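PHOX (PDB 4A9V) hydrolyses phosphate monoesters as an alkaline phosphatase, using a complex iron-calcium cofactor held within a beta-propeller. Local coordinates at residues 8-13 with 513-517; 70-74 with 84-88; 282-287 with 301-307; 428-433 with 444-450; 453-458 with 501-506. All coordinates share one frame; numbering follows the deposited sequence.

Interaction 1 of 5, residues 8-13 with 513-517; sequences SRLLGF and CADPA
At the end of strand 510-514 in a propeller sheet, the N-terminal segment 8-13 lies against the chain leaving that strand, and S8 reaches D515. S8 OG donates to D515 OD2 at 2.7 Å, meeting the anti lone pair of OD2, on the side turned from the other carboxylate oxygen. That hydroxyl also accepts from L10 N (2.9 Å) and L11 N (3.1 Å), which makes an ST turn and an ST motif; three bonds therefore fix its position. D515 holds its carboxylate toward S8 because CG stands anti to the backbone N (chi1 -175°). Its OD1 accepts from A517 N at 2.9 Å in an Asx turn, from T518 N, and from a water that also accepts from NH2 of the poorly ordered R9. The antiparallel sheet 478-483, 489-493, 510-514, 521-526 runs in simple sequential order, as expected of a propeller blade, and segment 8-13 is tied to it by bonds from R488 to L10 O and from R522 to F13 O. L10 crosses D515 at about a right angle, with CD1 3.9 Å from D515 CG, and the same methyl reaches P516 CD. L11 CD2 touches C513 SG at 3.5 Å. C513 CB sits at the edge of the F13 ring, in its plane and 3.7 Å from CZ, while F524 meets that ring edge-to-face.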
# COMPACT_ATOMS: atom_id res chain seq x y z
N SER A 8 -28.78 2.65 7.98
CA SER A 8 -27.73 1.59 7.97
C SER A 8 -27.61 0.92 9.34
O SER A 8 -27.78 1.56 10.37
CB SER A 8 -26.38 2.18 7.56
OG SER A 8 -25.35 1.20 7.66
N ARG A 9 -27.48 -0.41 9.31
CA ARG A 9 -27.18 -1.17 10.51
C ARG A 9 -25.75 -0.90 10.98
O ARG A 9 -25.45 -0.97 12.17
CB ARG A 9 -27.37 -2.67 10.22
CG ARG A 9 -26.98 -3.59 11.36
CD ARG A 9 -26.92 -5.04 10.89
NE ARG A 9 -26.28 -5.18 9.59
CZ ARG A 9 -25.00 -5.52 9.41
NH1 ARG A 9 -24.21 -5.69 10.47
NH2 ARG A 9 -24.49 -5.60 8.19
N LEU A 10 -24.91 -0.48 10.04
CA LEU A 10 -23.47 -0.50 10.24
C LEU A 10 -22.93 0.86 10.63
O LEU A 10 -21.85 0.95 11.19
CB LEU A 10 -22.74 -0.97 8.98
CG LEU A 10 -22.82 -2.47 8.70
CD1 LEU A 10 -22.22 -2.76 7.34
CD2 LEU A 10 -22.10 -3.23 9.80
N LEU A 11 -23.52 1.91 10.07
CA LEU A 11 -22.93 3.24 10.18
C LEU A 11 -23.52 3.99 11.38
O LEU A 11 -24.68 4.39 11.36
CB LEU A 11 -23.13 4.03 8.89
CG LEU A 11 -22.54 3.37 7.63
CD1 LEU A 11 -22.83 4.21 6.40
CD2 LEU A 11 -21.04 3.14 7.77
N GLY A 12 -22.74 4.07 12.46
CA GLY A 12 -23.27 4.50 13.75
C GLY A 12 -23.01 5.95 14.09
O GLY A 12 -23.41 6.41 15.16
N PHE A 13 -22.36 6.68 13.19
CA PHE A 13 -21.99 8.08 13.42
C PHE A 13 -22.53 8.95 12.28
O PHE A 13 -22.82 8.46 11.19
CB PHE A 13 -20.47 8.21 13.49
CG PHE A 13 -19.76 7.84 12.21
CD1 PHE A 13 -19.50 6.51 11.90
CD2 PHE A 13 -19.51 8.80 11.25
CE1 PHE A 13 -18.99 6.17 10.66
CE2 PHE A 13 -19.01 8.46 10.01
CZ PHE A 13 -18.76 7.14 9.71
N CYS A 513 -16.52 5.85 5.81
CA CYS A 513 -17.00 4.53 6.15
C CYS A 513 -18.22 4.22 5.30
O CYS A 513 -19.09 5.07 5.12
CB CYS A 513 -17.37 4.47 7.63
SG CYS A 513 -17.60 2.79 8.27
N ALA A 514 -18.29 3.00 4.79
CA ALA A 514 -19.33 2.60 3.85
C ALA A 514 -20.01 1.31 4.30
O ALA A 514 -19.39 0.42 4.89
CB ALA A 514 -18.74 2.42 2.46
N ASP A 515 -21.28 1.20 3.92
CA ASP A 515 -22.08 -0.01 4.08
C ASP A 515 -22.11 -0.76 2.75
O ASP A 515 -22.67 -0.27 1.77
CB ASP A 515 -23.50 0.40 4.49
CG ASP A 515 -24.39 -0.78 4.80
OD1 ASP A 515 -24.30 -1.80 4.09
OD2 ASP A 515 -25.21 -0.68 5.73
N PRO A 516 -21.45 -1.92 2.68
CA PRO A 516 -21.36 -2.64 1.41
C PRO A 516 -22.71 -2.98 0.79
O PRO A 516 -22.84 -3.00 -0.44
CB PRO A 516 -20.60 -3.91 1.78
CG PRO A 516 -19.72 -3.48 2.90
CD PRO A 516 -20.57 -2.53 3.70
N ALA A 517 -23.71 -3.26 1.62
CA ALA A 517 -25.01 -3.70 1.13
C ALA A 517 -25.82 -2.54 0.55
O ALA A 517 -26.57 -2.70 -0.41
CB ALA A 517 -25.80 -4.38 2.24
O HOH W 1 -25.03 -4.10 5.61

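Interaction 2 of 5, residues 70-74 with 84-88; sequences GMSLF and LMAIN
M71 faces I87 and L73 faces M85 across an antiparallel strand pair whose axes diverge little from exact opposition (166°). Five backbone bonds join the strands. S72 and A86 form a reciprocal hydrogen-bonded pair, S72 N to A86 O at 3.0 Å and A86 N to S72 O at 2.9 Å. F74 and L84 repeat this, the shorter bond being F74 N to L84 O at 2.7 Å. At the other end N88 N donates to G70 O over 2.8 Å, almost straight at 171°. Side-chain polar groups are satisfied elsewhere: S72 OG bonds to N181 ND2, while N88 OD1 accepts from Y189 and T191, and its ND2 donates to the carbonyls of C179 and A180. Without the N88 amide, as with an alanine here, the two carbonyls and both hydroxyls would probably lose a buried partner. On the M71 face the packing is apolar. M71 CG lies between the backbone N and carbonyl carbon (chi1 58°), and the extended chain runs beside M85, its SD 4.0 Å from M85 CE; M71 CB meets I87 CG1 at 3.6 Å. F546 of strand 544-550 covers M71, L73 and M85. Y189 of strand 189-193 lies against S72, F74 and A86, K183 makes a cation-pi contact with F74, and strand 118-127 continues the sheet beyond 82-89.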
# COMPACT_ATOMS: atom_id res chain seq x y z
N GLY A 70 1.11 1.44 4.89
CA GLY A 70 0.34 0.26 5.29
C GLY A 70 0.87 -0.36 6.57
O GLY A 70 2.06 -0.28 6.87
N MET A 71 -0.02 -1.03 7.30
CA MET A 71 0.33 -1.62 8.58
C MET A 71 -0.67 -2.69 8.97
O MET A 71 -1.86 -2.63 8.62
CB MET A 71 0.40 -0.55 9.68
CG MET A 71 -0.89 0.22 9.87
SD MET A 71 -0.65 1.54 11.08
CE MET A 71 -2.26 2.31 11.03
N SER A 72 -0.19 -3.63 9.77
CA SER A 72 -1.04 -4.65 10.36
C SER A 72 -0.76 -4.77 11.85
O SER A 72 0.39 -4.60 12.30
CB SER A 72 -0.79 -6.02 9.71
OG SER A 72 -1.21 -6.06 8.36
N LEU A 73 -1.78 -5.20 12.58
CA LEU A 73 -1.67 -5.52 13.99
C LEU A 73 -1.81 -7.03 14.18
O LEU A 73 -2.71 -7.66 13.62
CB LEU A 73 -2.75 -4.76 14.78
CG LEU A 73 -2.75 -4.97 16.29
CD1 LEU A 73 -3.24 -3.73 17.02
CD2 LEU A 73 -3.59 -6.17 16.70
N PHE A 74 -0.92 -7.58 15.00
CA PHE A 74 -0.89 -9.00 15.33
C PHE A 74 -1.16 -9.17 16.81
O PHE A 74 -0.41 -8.69 17.65
CB PHE A 74 0.50 -9.58 15.01
CG PHE A 74 0.83 -9.58 13.54
CD1 PHE A 74 1.32 -8.44 12.92
CD2 PHE A 74 0.63 -10.72 12.77
CE1 PHE A 74 1.58 -8.43 11.56
CE2 PHE A 74 0.89 -10.71 11.41
CZ PHE A 74 1.37 -9.57 10.81
N LEU A 84 1.71 -6.79 18.49
CA LEU A 84 2.74 -6.22 17.64
C LEU A 84 2.08 -5.53 16.47
O LEU A 84 1.07 -5.98 15.96
CB LEU A 84 3.71 -7.30 17.13
CG LEU A 84 4.41 -8.14 18.19
CD1 LEU A 84 5.43 -9.05 17.50
CD2 LEU A 84 5.10 -7.27 19.23
N MET A 85 2.69 -4.44 16.01
CA MET A 85 2.30 -3.81 14.77
C MET A 85 3.49 -3.77 13.84
O MET A 85 4.60 -3.46 14.27
CB MET A 85 1.78 -2.40 15.03
CG MET A 85 0.51 -2.39 15.85
SD MET A 85 -0.16 -0.75 16.20
CE MET A 85 -0.79 -0.28 14.59
N ALA A 86 3.28 -4.12 12.57
CA ALA A 86 4.28 -3.95 11.55
C ALA A 86 3.79 -2.85 10.63
O ALA A 86 2.66 -2.91 10.12
CB ALA A 86 4.47 -5.24 10.77
N ILE A 87 4.61 -1.81 10.48
CA ILE A 87 4.19 -0.57 9.84
C ILE A 87 5.21 -0.21 8.76
O ILE A 87 6.41 -0.09 9.02
CB ILE A 87 4.10 0.57 10.86
CG1 ILE A 87 3.10 0.24 11.97
CG2 ILE A 87 3.74 1.87 10.17
CD1 ILE A 87 3.40 0.92 13.30
N ASN A 88 4.72 -0.04 7.54
CA ASN A 88 5.58 0.33 6.43
C ASN A 88 6.03 1.77 6.56
O ASN A 88 5.27 2.63 6.99
CB ASN A 88 4.82 0.21 5.12
CG ASN A 88 4.56 -1.22 4.71
OD1 ASN A 88 5.04 -2.18 5.34
ND2 ASN A 88 3.84 -1.38 3.62

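Interaction 3 of 5, residues 282-287 with 301-307; sequences DGRAVV and FVSRDKI
Two torsions bring R284 and S303 to their partners: S303 OG stands between its backbone N and carbonyl carbon (chi1 68°), and the R284 chain bends about CG-CD (chi3 -63°). The first puts the hydroxyl within 2.9 Å of A285 N, from which it accepts, while it donates to D305 O at 2.7 Å. One side chain thus serves the opposite strand and the corner of its own. The bend lets the guanidinium serve two acceptors. R284 NE meets D282 OD1 at 3.1 Å, in the guanidinium plane, as a salt bridge; T280 OG1 is a second partner of that oxygen. R284 NH1 donates to S303 O at 3.1 Å, with the carbonyl oxygen 25° out of the guanidinium plane. V302 CG1 lies over one guanidinium face, 3.3 Å from NH1, so a methyl packs against one side of the charged group. K306 passes its aliphatic chain by the backbone of D282, CE 3.1 Å from D282 O; its NZ stays 4.2 Å from D282 OD2, beyond a salt bridge. A285 CB packs on I307 CD1. Of the backbone bonds, S303 N goes to A285 O and V287 and F301 exchange two, while A285 N is taken by the S303 hydroxyl instead of a carbonyl. Past the corner at R304 and D305, I307 N still bonds to G283 O at 2.8 Å. This is a beta hairpin, strands 284-290 and 296-303, flanked by 276-279 and 322-329 in the sequential antiparallel order found in propeller blades.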
# COMPACT_ATOMS: atom_id res chain seq x y z
N ASP A 282 -10.89 -25.14 -0.85
CA ASP A 282 -10.07 -26.28 -0.48
C ASP A 282 -8.80 -25.92 0.30
O ASP A 282 -8.03 -26.81 0.65
CB ASP A 282 -9.76 -27.18 -1.69
CG ASP A 282 -8.78 -26.56 -2.68
OD1 ASP A 282 -8.34 -25.41 -2.51
OD2 ASP A 282 -8.49 -27.23 -3.70
N GLY A 283 -8.73 -24.69 0.78
CA GLY A 283 -7.81 -24.35 1.86
C GLY A 283 -6.48 -23.74 1.45
O GLY A 283 -5.59 -23.60 2.29
N ARG A 284 -6.32 -23.39 0.18
CA ARG A 284 -5.09 -22.78 -0.30
C ARG A 284 -5.12 -21.28 -0.12
O ARG A 284 -6.18 -20.66 -0.09
CB ARG A 284 -4.88 -23.15 -1.77
CG ARG A 284 -4.72 -24.65 -1.95
CD ARG A 284 -4.60 -25.07 -3.41
NE ARG A 284 -5.79 -24.77 -4.19
CZ ARG A 284 -5.72 -24.26 -5.41
NH1 ARG A 284 -4.54 -23.92 -5.92
NH2 ARG A 284 -6.82 -24.04 -6.11
N ALA A 285 -3.94 -20.68 0.01
CA ALA A 285 -3.84 -19.24 0.18
C ALA A 285 -4.07 -18.51 -1.14
O ALA A 285 -3.61 -18.95 -2.19
CB ALA A 285 -2.48 -18.86 0.75
N VAL A 286 -4.75 -17.38 -1.04
CA VAL A 286 -4.98 -16.49 -2.17
C VAL A 286 -4.51 -15.09 -1.77
O VAL A 286 -4.76 -14.64 -0.66
CB VAL A 286 -6.48 -16.46 -2.54
CG1 VAL A 286 -6.76 -15.49 -3.67
CG2 VAL A 286 -6.97 -17.86 -2.88
N VAL A 287 -3.78 -14.45 -2.68
CA VAL A 287 -3.30 -13.09 -2.45
C VAL A 287 -3.67 -12.22 -3.64
O VAL A 287 -3.16 -12.42 -4.74
CB VAL A 287 -1.77 -13.05 -2.24
CG1 VAL A 287 -1.35 -11.65 -1.82
CG2 VAL A 287 -1.32 -14.10 -1.23
N PHE A 301 -2.54 -14.33 -6.75
CA PHE A 301 -1.71 -15.51 -6.56
C PHE A 301 -2.50 -16.54 -5.77
O PHE A 301 -3.17 -16.21 -4.80
CB PHE A 301 -0.44 -15.13 -5.78
CG PHE A 301 0.43 -16.31 -5.45
CD1 PHE A 301 1.29 -16.85 -6.39
CD2 PHE A 301 0.37 -16.90 -4.19
CE1 PHE A 301 2.05 -17.97 -6.09
CE2 PHE A 301 1.17 -17.97 -3.88
CZ PHE A 301 2.02 -18.51 -4.83
N VAL A 302 -2.41 -17.79 -6.20
CA VAL A 302 -3.02 -18.90 -5.46
C VAL A 302 -1.95 -19.95 -5.15
O VAL A 302 -1.27 -20.41 -6.06
CB VAL A 302 -4.16 -19.56 -6.26
CG1 VAL A 302 -4.80 -20.66 -5.44
CG2 VAL A 302 -5.18 -18.51 -6.70
N SER A 303 -1.77 -20.27 -3.88
CA SER A 303 -0.70 -21.18 -3.50
C SER A 303 -0.95 -22.59 -4.01
O SER A 303 -2.09 -23.02 -4.19
CB SER A 303 -0.49 -21.19 -1.98
OG SER A 303 -1.57 -21.75 -1.28
N ARG A 304 0.13 -23.34 -4.14
CA ARG A 304 0.06 -24.77 -4.42
C ARG A 304 -0.49 -25.54 -3.23
O ARG A 304 -1.35 -26.40 -3.39
CB ARG A 304 1.46 -25.29 -4.76
CG ARG A 304 1.53 -26.78 -5.08
CD ARG A 304 2.97 -27.27 -5.11
NE ARG A 304 3.59 -27.17 -3.79
CZ ARG A 304 4.89 -27.30 -3.55
NH1 ARG A 304 5.75 -27.44 -4.55
NH2 ARG A 304 5.33 -27.19 -2.30
N ASP A 305 0.03 -25.23 -2.04
CA ASP A 305 -0.26 -26.00 -0.85
C ASP A 305 -1.42 -25.40 -0.07
O ASP A 305 -1.66 -24.19 -0.07
CB ASP A 305 0.99 -26.05 0.04
CG ASP A 305 2.20 -26.57 -0.69
OD1 ASP A 305 2.07 -27.54 -1.47
OD2 ASP A 305 3.31 -26.02 -0.47
N LYS A 306 -2.12 -26.27 0.65
CA LYS A 306 -3.08 -25.83 1.64
C LYS A 306 -2.38 -25.15 2.80
O LYS A 306 -1.30 -25.58 3.23
CB LYS A 306 -3.91 -27.02 2.14
CG LYS A 306 -4.78 -27.65 1.07
CD LYS A 306 -5.52 -28.86 1.60
CE LYS A 306 -6.39 -29.48 0.52
NZ LYS A 306 -6.01 -29.05 -0.86
N ILE A 307 -3.02 -24.12 3.34
CA ILE A 307 -2.58 -23.53 4.59
C ILE A 307 -2.70 -24.55 5.71
O ILE A 307 -3.75 -25.15 5.90
CB ILE A 307 -3.43 -22.30 4.95
CG1 ILE A 307 -3.35 -21.24 3.85
CG2 ILE A 307 -3.03 -21.74 6.29
CD1 ILE A 307 -4.44 -20.20 3.94
O HOH W 2 -6.24 -24.82 4.78

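Interaction 4 of 5, residues 428-433 with 444-450; sequences QILRWR and FAWDLFV
R431 and D447 face each other in a hydrogen-bonded pair and join a second time through their side chains. R431 grips the carboxylate side-on: NE meets OD1 of D447 at 2.9 Å on its syn lone pair, and R431 NH2 meets D447 OD2 at 2.9 Å. The two groups are nearly coplanar, 27° apart. F449 stands steeply on one guanidinium face, its CD1 3.7 Å from R431 NH1, with ring and guanidinium planes at 74°. F449 CG lies anti to the backbone N (chi1 177°), which swings the ring over that face. On the face carrying L430, W432 and W446 the contacts across the strands are apolar: L430 CD1 reaches W446 CB at 4.0 Å, and W432 CB lies 3.5 Å from F444 CD1, the two rings meeting obliquely. A second shell fixes the salt bridge, with H338 NE2 bonded to D447 OD2, and Y399 OH to R431 NH1. Farther along, D330 takes W446 NE1, and Y288 meets W432 edge-to-face. Near the strand end the register slips: I429 N donates to V450 O at 2.9 Å, while the N-H groups of F449 and V450 both reach I429 O only by weak bonds. That doubling of F449 and V450 opposite one residue is a classic beta bulge, here in a hairpin of strands 428-434 and 443-451 within the propeller sheet, continued by 398-402 and 340-347.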
# COMPACT_ATOMS: atom_id res chain seq x y z
N GLN A 428 -12.65 5.55 -8.41
CA GLN A 428 -13.80 4.70 -8.22
C GLN A 428 -13.36 3.47 -7.42
O GLN A 428 -12.16 3.23 -7.25
CB GLN A 428 -14.42 4.29 -9.58
CG GLN A 428 -13.52 3.47 -10.50
CD GLN A 428 -12.78 4.32 -11.53
OE1 GLN A 428 -12.70 5.54 -11.41
NE2 GLN A 428 -12.17 3.65 -12.50
N ILE A 429 -14.33 2.78 -6.82
CA ILE A 429 -14.06 1.54 -6.10
C ILE A 429 -14.75 0.39 -6.82
O ILE A 429 -15.98 0.39 -7.02
CB ILE A 429 -14.49 1.59 -4.62
CG1 ILE A 429 -13.81 2.77 -3.93
CG2 ILE A 429 -14.14 0.27 -3.95
CD1 ILE A 429 -14.18 2.94 -2.47
N LEU A 430 -13.93 -0.58 -7.22
CA LEU A 430 -14.34 -1.76 -7.94
C LEU A 430 -14.58 -2.91 -6.96
O LEU A 430 -13.82 -3.08 -6.01
CB LEU A 430 -13.22 -2.12 -8.91
CG LEU A 430 -13.24 -3.47 -9.61
CD1 LEU A 430 -14.42 -3.59 -10.55
CD2 LEU A 430 -11.93 -3.66 -10.36
N ARG A 431 -15.66 -3.66 -7.15
CA ARG A 431 -15.96 -4.84 -6.36
C ARG A 431 -16.06 -6.04 -7.28
O ARG A 431 -16.61 -5.94 -8.38
CB ARG A 431 -17.29 -4.64 -5.61
CG ARG A 431 -17.84 -5.89 -4.96
CD ARG A 431 -18.93 -5.57 -3.95
NE ARG A 431 -20.04 -4.84 -4.55
CZ ARG A 431 -21.00 -4.23 -3.85
NH1 ARG A 431 -21.01 -4.30 -2.52
NH2 ARG A 431 -21.92 -3.52 -4.48
N TRP A 432 -15.62 -7.21 -6.80
CA TRP A 432 -15.97 -8.45 -7.48
C TRP A 432 -16.36 -9.53 -6.51
O TRP A 432 -15.97 -9.54 -5.34
CB TRP A 432 -14.89 -8.95 -8.45
CG TRP A 432 -13.54 -9.24 -7.85
CD1 TRP A 432 -13.05 -10.46 -7.38
CD2 TRP A 432 -12.40 -8.33 -7.79
NE1 TRP A 432 -11.72 -10.35 -7.04
CE2 TRP A 432 -11.27 -9.09 -7.27
CE3 TRP A 432 -12.21 -7.01 -8.15
CZ2 TRP A 432 -10.01 -8.52 -7.11
CZ3 TRP A 432 -10.95 -6.44 -7.97
CH2 TRP A 432 -9.89 -7.17 -7.44
N ARG A 433 -17.18 -10.44 -7.02
CA ARG A 433 -17.63 -11.62 -6.31
C ARG A 433 -17.19 -12.86 -7.07
O ARG A 433 -17.61 -13.11 -8.21
CB ARG A 433 -19.15 -11.62 -6.17
CG ARG A 433 -19.67 -12.82 -5.40
CD ARG A 433 -21.16 -12.74 -5.22
NE ARG A 433 -21.65 -13.86 -4.43
CZ ARG A 433 -22.91 -14.01 -4.05
NH1 ARG A 433 -23.82 -13.11 -4.39
NH2 ARG A 433 -23.25 -15.04 -3.29
N PHE A 444 -15.46 -14.14 -12.21
CA PHE A 444 -16.14 -13.37 -11.19
C PHE A 444 -17.13 -12.40 -11.83
O PHE A 444 -17.04 -12.10 -13.03
CB PHE A 444 -15.11 -12.61 -10.33
CG PHE A 444 -14.14 -11.78 -11.12
CD1 PHE A 444 -14.51 -10.52 -11.60
CD2 PHE A 444 -12.88 -12.24 -11.42
CE1 PHE A 444 -13.63 -9.76 -12.35
CE2 PHE A 444 -11.99 -11.48 -12.17
CZ PHE A 444 -12.35 -10.22 -12.58
N ALA A 445 -18.07 -11.94 -11.02
CA ALA A 445 -18.93 -10.82 -11.36
C ALA A 445 -18.34 -9.55 -10.73
O ALA A 445 -17.92 -9.58 -9.58
CB ALA A 445 -20.32 -11.07 -10.82
N TRP A 446 -18.35 -8.45 -11.46
CA TRP A 446 -17.84 -7.18 -10.92
C TRP A 446 -18.88 -6.09 -11.00
O TRP A 446 -19.80 -6.13 -11.82
CB TRP A 446 -16.54 -6.77 -11.62
CG TRP A 446 -16.70 -6.42 -13.07
CD1 TRP A 446 -16.50 -7.25 -14.16
CD2 TRP A 446 -17.09 -5.13 -13.64
NE1 TRP A 446 -16.74 -6.58 -15.34
CE2 TRP A 446 -17.12 -5.31 -15.08
CE3 TRP A 446 -17.46 -3.91 -13.10
CZ2 TRP A 446 -17.57 -4.31 -15.94
CZ3 TRP A 446 -17.88 -2.90 -13.97
CH2 TRP A 446 -17.96 -3.11 -15.35
N ASP A 447 -18.74 -5.09 -10.13
CA ASP A 447 -19.54 -3.87 -10.20
C ASP A 447 -18.73 -2.71 -9.65
O ASP A 447 -17.78 -2.91 -8.90
CB ASP A 447 -20.88 -4.03 -9.44
CG ASP A 447 -20.72 -4.05 -7.92
OD1 ASP A 447 -20.15 -5.04 -7.40
OD2 ASP A 447 -21.19 -3.11 -7.25
N LEU A 448 -19.08 -1.49 -10.04
CA LEU A 448 -18.48 -0.32 -9.40
C LEU A 448 -19.29 0.08 -8.17
O LEU A 448 -20.38 0.65 -8.26
CB LEU A 448 -18.32 0.85 -10.36
CG LEU A 448 -17.27 0.65 -11.46
CD1 LEU A 448 -17.08 1.93 -12.26
CD2 LEU A 448 -15.93 0.17 -10.91
N PHE A 449 -18.73 -0.23 -7.00
CA PHE A 449 -19.35 0.07 -5.72
C PHE A 449 -19.56 1.58 -5.53
O PHE A 449 -20.58 1.99 -4.98
CB PHE A 449 -18.48 -0.50 -4.59
CG PHE A 449 -19.00 -0.18 -3.22
CD1 PHE A 449 -20.17 -0.74 -2.76
CD2 PHE A 449 -18.36 0.76 -2.42
CE1 PHE A 449 -20.71 -0.38 -1.54
CE2 PHE A 449 -18.86 1.08 -1.18
CZ PHE A 449 -20.06 0.54 -0.75
N VAL A 450 -18.61 2.39 -5.98
CA VAL A 450 -18.81 3.83 -6.01
C VAL A 450 -17.98 4.41 -7.14
O VAL A 450 -16.92 3.89 -7.47
CB VAL A 450 -18.47 4.49 -4.65
CG1 VAL A 450 -16.99 4.42 -4.35
CG2 VAL A 450 -18.96 5.94 -4.62

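Interaction 5 of 5, residues 453-458 with 501-506; sequences GNPSVH and GDFAGM
G501 starts the contact by resting its O on V457 CG2, 3.6 Å away. The next residue, D502, works through two groups. Its OD1 accepts from H458 NE2 at 2.8 Å along a straight line (169°); the oxygen lies in the imidazole plane, yet the nitrogen sits well above the carboxylate plane. V457 CG1 covers one face of the H458 ring. D502 O accepts from N454 ND2 at 2.9 Å, and also bonds to Y426 OH. F503 opens a type II turn closed by M506 N to F503 O. Within it A504 O takes the second bond of N454 ND2 at 3.0 Å, almost in the amide plane of N454, and A504 CB touches V457 CG2 at 4.0 Å. With CG anti to the backbone N (chi1 -168°), N454 puts its amide across the gap, while its OD1 turns back to V457 N at 3.0 Å as an Asx motif. A leucine at N454 would probably leave the carbonyls of D502 and A504 without their shared donor and the turn at V457 without its side-chain acceptor. M506 finishes the walk, its extended chain bringing CE to 3.8 Å from N454 CB. Such bonds make a loop-to-loop junction: the chain between strands 443-451 and 478-483 is fastened to the loop between 489-493 and 510-514, far out on the propeller.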
# COMPACT_ATOMS: atom_id res chain seq x y z
N GLY A 453 -16.83 11.57 -7.36
CA GLY A 453 -17.05 12.74 -8.19
C GLY A 453 -17.38 13.95 -7.34
O GLY A 453 -17.38 13.89 -6.11
N ASN A 454 -17.67 15.05 -8.02
CA ASN A 454 -18.02 16.28 -7.34
C ASN A 454 -19.36 16.79 -7.85
O ASN A 454 -19.43 17.48 -8.85
CB ASN A 454 -16.95 17.36 -7.57
CG ASN A 454 -17.14 18.55 -6.65
OD1 ASN A 454 -18.28 18.95 -6.36
ND2 ASN A 454 -16.04 19.10 -6.15
N PRO A 455 -20.45 16.38 -7.18
CA PRO A 455 -21.79 16.76 -7.64
C PRO A 455 -22.14 18.22 -7.34
O PRO A 455 -23.14 18.71 -7.84
CB PRO A 455 -22.71 15.82 -6.86
CG PRO A 455 -21.93 15.42 -5.66
CD PRO A 455 -20.50 15.37 -6.11
N SER A 456 -21.28 18.93 -6.61
CA SER A 456 -21.44 20.37 -6.43
C SER A 456 -20.97 21.14 -7.66
O SER A 456 -21.62 22.09 -8.09
CB SER A 456 -20.69 20.84 -5.19
OG SER A 456 -21.35 20.43 -4.01
N VAL A 457 -19.89 20.66 -8.27
CA VAL A 457 -19.25 21.36 -9.38
C VAL A 457 -19.73 20.80 -10.72
O VAL A 457 -19.83 21.53 -11.70
CB VAL A 457 -17.72 21.22 -9.26
CG1 VAL A 457 -17.04 21.81 -10.49
CG2 VAL A 457 -17.21 21.88 -7.99
N HIS A 458 -20.07 19.51 -10.74
CA HIS A 458 -20.34 18.79 -11.98
C HIS A 458 -21.65 18.03 -11.93
O HIS A 458 -21.76 16.93 -12.46
CB HIS A 458 -19.19 17.84 -12.31
CG HIS A 458 -17.88 18.53 -12.60
ND1 HIS A 458 -17.73 19.38 -13.64
CD2 HIS A 458 -16.66 18.47 -11.95
CE1 HIS A 458 -16.45 19.80 -13.68
NE2 HIS A 458 -15.81 19.27 -12.63
N GLY A 501 -11.55 24.25 -7.61
CA GLY A 501 -11.77 23.71 -8.95
C GLY A 501 -12.58 22.43 -8.93
O GLY A 501 -13.67 22.39 -8.35
N ASP A 502 -12.03 21.37 -9.50
CA ASP A 502 -12.71 20.07 -9.52
C ASP A 502 -12.92 19.53 -8.11
O ASP A 502 -13.73 18.63 -7.90
CB ASP A 502 -11.93 19.05 -10.34
CG ASP A 502 -12.16 19.17 -11.84
OD1 ASP A 502 -13.12 19.84 -12.26
OD2 ASP A 502 -11.45 18.47 -12.59
N PHE A 503 -12.19 20.07 -7.15
CA PHE A 503 -12.16 19.52 -5.80
C PHE A 503 -12.75 20.49 -4.79
O PHE A 503 -12.66 20.27 -3.59
CB PHE A 503 -10.72 19.15 -5.43
CG PHE A 503 -10.03 18.32 -6.48
CD1 PHE A 503 -10.44 17.01 -6.70
CD2 PHE A 503 -9.18 18.91 -7.39
CE1 PHE A 503 -9.91 16.27 -7.74
CE2 PHE A 503 -8.64 18.17 -8.44
CZ PHE A 503 -9.03 16.86 -8.63
N ALA A 504 -13.46 21.50 -5.28
CA ALA A 504 -14.09 22.47 -4.38
C ALA A 504 -15.06 21.76 -3.45
O ALA A 504 -15.97 21.07 -3.90
CB ALA A 504 -14.82 23.55 -5.18
N GLY A 505 -14.87 21.96 -2.15
CA GLY A 505 -15.75 21.37 -1.15
C GLY A 505 -15.25 20.07 -0.55
O GLY A 505 -15.87 19.53 0.37
N MET A 506 -14.16 19.52 -1.08
CA MET A 506 -13.66 18.24 -0.60
C MET A 506 -12.67 18.36 0.56
O MET A 506 -12.45 17.39 1.29
CB MET A 506 -13.04 17.46 -1.75
CG MET A 506 -14.09 16.99 -2.73
SD MET A 506 -13.38 16.21 -4.19
CE MET A 506 -14.87 15.54 -4.92

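Interactions 1 and 4 touch directly: R431 NH1 and P516 O are 3.1 Å apart, a probable hydrogen bond, and the F449 ring packs on A514 and D515. Interaction 5 adjoins interaction 4 in sequence, its centre about 23 Å away. Interactions 3 and 4 reach the same large sheet but stay apart, with nearest atoms about 8 Å from each other. All four other contacts are nested in the loop closed by interaction 1. G70 of interaction 2 lies about 8 Å from the side chain of E273 and I429 of interaction 4 about 9 Å from that of D479, both calcium ligands; I429 is about 14 Å from the mu-oxo-diiron.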